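Local coordinates for protein branched-chain-amino-acid aminotransferase (Pseudomonas sp. UW4, PDB 6JIF) that catalyses the pyridoxal-5'-phosphate-dependent transfer of amino groups between branched-chain amino acids and 2-oxo acids, at residues A100-M103 with Q104-C107. Sequence-based numbering, arbitrary orientation.
Sequences ALRM and QRSC. With PLP (pyridoxal-5'-phosphate), chain D.
Gln104 and Arg105 fold back over the preceding turn of one helix, while Arg102 reaches the cofactor. Arg102 runs from CB to the phosphate. Its CG lies anti to the backbone N (chi1 -172°), which carries the chain away from the helix. CB, CG and CD pass Arg105 NH2, CG being closest at 3.6 Å. The guanidinium meets the phosphate edge-on, near its own plane. NH1 donates to PLP O2P at 2.7 Å, and NH2 adds a weak bond to the same oxygen at 3.0 Å. NH2 also forms a salt bridge with Glu79, and NH1 bonds Pro265 O. These partners fix the rotation of the group. The Arg105 guanidinium lies with one face against Arg102 CA, offset toward its rim, its plane 76° from that of Arg102. Gln104 OE1 lies 3.6 Å from Leu101 CD2, while NE2 bonds Val115 O and Thr117 OG1. With an alanine here, both would probably lose this partner, weakening the tie to the start of helix 117-130. Backbone bonds such as Ser106 N to Arg102 O (2.9 Å) hold the turn. Met103 and Cys107 face strands 76-85 and 143-153, so helix 96-109 packs on the antiparallel sheet with Arg102 directed into the PLP pocket.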
ATOM      1  N   ALA B 100      14.618  -8.725 -11.959  1.00 16.15           N
ATOM      2  CA  ALA B 100      14.121  -7.914 -13.076  1.00 18.52           C
ATOM      3  C   ALA B 100      12.746  -8.387 -13.520  1.00 21.03           C
ATOM      4  O   ALA B 100      11.845  -7.572 -13.721  1.00 16.33           O
ATOM      5  CB  ALA B 100      15.072  -7.942 -14.270  1.00 14.13           C
ATOM      6  N   LEU B 101      12.567  -9.702 -13.664  1.00 13.53           N
ATOM      7  CA  LEU B 101      11.277 -10.227 -14.120  1.00 13.84           C
ATOM      8  C   LEU B 101      10.174  -9.885 -13.119  1.00 16.11           C
ATOM      9  O   LEU B 101       9.072  -9.436 -13.477  1.00 16.66           O
ATOM     10  CB  LEU B 101      11.365 -11.752 -14.327  1.00 14.37           C
ATOM     11  CG  LEU B 101      12.211 -12.178 -15.546  1.00 26.87           C
ATOM     12  CD1 LEU B 101      12.730 -13.661 -15.500  1.00 25.92           C
ATOM     13  CD2 LEU B 101      11.470 -11.927 -16.883  1.00 22.08           C
ATOM     14  N   ARG B 102      10.459 -10.102 -11.835  1.00 14.86           N
ATOM     15  CA  ARG B 102       9.435  -9.831 -10.846  1.00 13.46           C
ATOM     16  C   ARG B 102       9.103  -8.353 -10.796  1.00 16.24           C
ATOM     17  O   ARG B 102       7.944  -7.980 -10.605  1.00 16.49           O
ATOM     18  CB  ARG B 102       9.844 -10.330  -9.453  1.00 13.51           C
ATOM     19  CG  ARG B 102       8.658 -10.200  -8.471  1.00 14.14           C
ATOM     20  CD  ARG B 102       8.997 -11.020  -7.159  1.00 12.79           C
ATOM     21  NE  ARG B 102      10.193 -10.442  -6.514  1.00 13.57           N
ATOM     22  CZ  ARG B 102      10.898 -11.037  -5.551  1.00 17.98           C
ATOM     23  NH1 ARG B 102      10.531 -12.231  -5.156  1.00 19.47           N
ATOM     24  NH2 ARG B 102      11.944 -10.422  -4.987  1.00 15.91           N
ATOM     25  N   MET B 103      10.103  -7.491 -10.921  1.00 13.56           N
ATOM     26  CA  MET B 103       9.777  -6.085 -10.855  1.00 16.52           C
ATOM     27  C   MET B 103       8.977  -5.663 -12.078  1.00 18.21           C
ATOM     28  O   MET B 103       8.150  -4.763 -11.980  1.00 15.42           O
ATOM     29  CB  MET B 103      11.039  -5.239 -10.701  1.00 13.98           C
ATOM     30  CG  MET B 103      10.749  -3.911  -9.975  1.00 16.54           C
ATOM     31  SD  MET B 103      12.195  -2.854  -9.702  1.00 19.83           S
ATOM     32  CE  MET B 103      12.382  -2.331 -11.417  1.00 15.89           C
ATOM     33  N   GLN B 104       9.240  -6.268 -13.239  1.00 18.68           N
ATOM     34  CA  GLN B 104       8.384  -5.982 -14.391  1.00 13.34           C
ATOM     35  C   GLN B 104       6.931  -6.310 -14.066  1.00 21.13           C
ATOM     36  O   GLN B 104       6.019  -5.539 -14.397  1.00 14.61           O
ATOM     37  CB  GLN B 104       8.887  -6.742 -15.619  1.00 18.13           C
ATOM     38  CG  GLN B 104      10.273  -6.261 -16.092  1.00 15.92           C
ATOM     39  CD  GLN B 104      11.098  -7.272 -16.857  1.00 19.91           C
ATOM     40  OE1 GLN B 104      10.641  -8.390 -17.190  1.00 18.66           O
ATOM     41  NE2 GLN B 104      12.333  -6.881 -17.167  1.00 18.96           N
ATOM     42  N   ARG B 105       6.698  -7.429 -13.362  1.00 14.03           N
ATOM     43  CA  ARG B 105       5.317  -7.754 -13.050  1.00 13.89           C
ATOM     44  C   ARG B 105       4.752  -6.793 -11.989  1.00 15.19           C
ATOM     45  O   ARG B 105       3.581  -6.423 -12.072  1.00 14.61           O
ATOM     46  CB  ARG B 105       5.225  -9.222 -12.625  1.00 14.43           C
ATOM     47  CG  ARG B 105       5.955 -10.161 -13.620  1.00 19.39           C
ATOM     48  CD  ARG B 105       5.578 -11.622 -13.399  1.00 24.71           C
ATOM     49  NE  ARG B 105       5.798 -12.024 -12.005  1.00 29.29           N
ATOM     50  CZ  ARG B 105       6.926 -12.612 -11.582  1.00 32.82           C
ATOM     51  NH1 ARG B 105       7.906 -12.872 -12.446  1.00 34.49           N
ATOM     52  NH2 ARG B 105       7.088 -12.922 -10.307  1.00 19.12           N
ATOM     53  N   SER B 106       5.553  -6.384 -10.974  1.00 15.98           N
ATOM     54  CA  SER B 106       5.006  -5.457  -9.961  1.00 16.72           C
ATOM     55  C   SER B 106       4.687  -4.081 -10.582  1.00 17.72           C
ATOM     56  O   SER B 106       3.640  -3.454 -10.318  1.00 15.77           O
ATOM     57  CB  SER B 106       6.002  -5.275  -8.808  1.00 14.91           C
ATOM     58  OG  SER B 106       6.383  -6.551  -8.267  1.00 15.77           O
ATOM     59  N   CYS B 107       5.588  -3.610 -11.443  1.00 13.61           N
ATOM     60  CA  CYS B 107       5.345  -2.375 -12.176  1.00 12.69           C
ATOM     61  C   CYS B 107       4.067  -2.489 -12.977  1.00 17.07           C
ATOM     62  O   CYS B 107       3.229  -1.593 -12.939  1.00 17.91           O
ATOM     63  CB  CYS B 107       6.531  -2.087 -13.127  1.00 15.25           C
ATOM     64  SG  CYS B 107       7.963  -1.362 -12.280  1.00 19.74           S
TER
HETATM   65  N1  PLP D 401       7.265 -13.343   0.992  1.00 18.12           N
HETATM   66  C2  PLP D 401       6.946 -12.018   0.984  1.00 21.86           C
HETATM   67  C2A PLP D 401       5.586 -11.648   1.485  1.00 21.89           C
HETATM   68  C3  PLP D 401       7.836 -11.074   0.471  1.00 26.89           C
HETATM   69  O3  PLP D 401       7.471  -9.754   0.422  1.00 27.39           O
HETATM   70  C4  PLP D 401       9.108 -11.492   0.000  1.00 26.24           C
HETATM   71  C4A PLP D 401      10.026 -10.541  -0.745  1.00 21.50           C
HETATM   72  C5  PLP D 401       9.391 -12.871   0.055  1.00 21.81           C
HETATM   73  C6  PLP D 401       8.464 -13.750   0.529  1.00 23.87           C
HETATM   74  C5A PLP D 401      10.703 -13.481  -0.327  1.00 22.42           C
HETATM   75  O4P PLP D 401      11.059 -13.139  -1.613  1.00 20.87           O
HETATM   76  P   PLP D 401      12.583 -13.307  -2.051  1.00 18.33           P
HETATM   77  O1P PLP D 401      13.033 -14.725  -1.792  1.00 17.61           O
HETATM   78  O2P PLP D 401      12.506 -13.026  -3.559  1.00 15.20           O
HETATM   79  O3P PLP D 401      13.494 -12.348  -1.291  1.00 20.47           O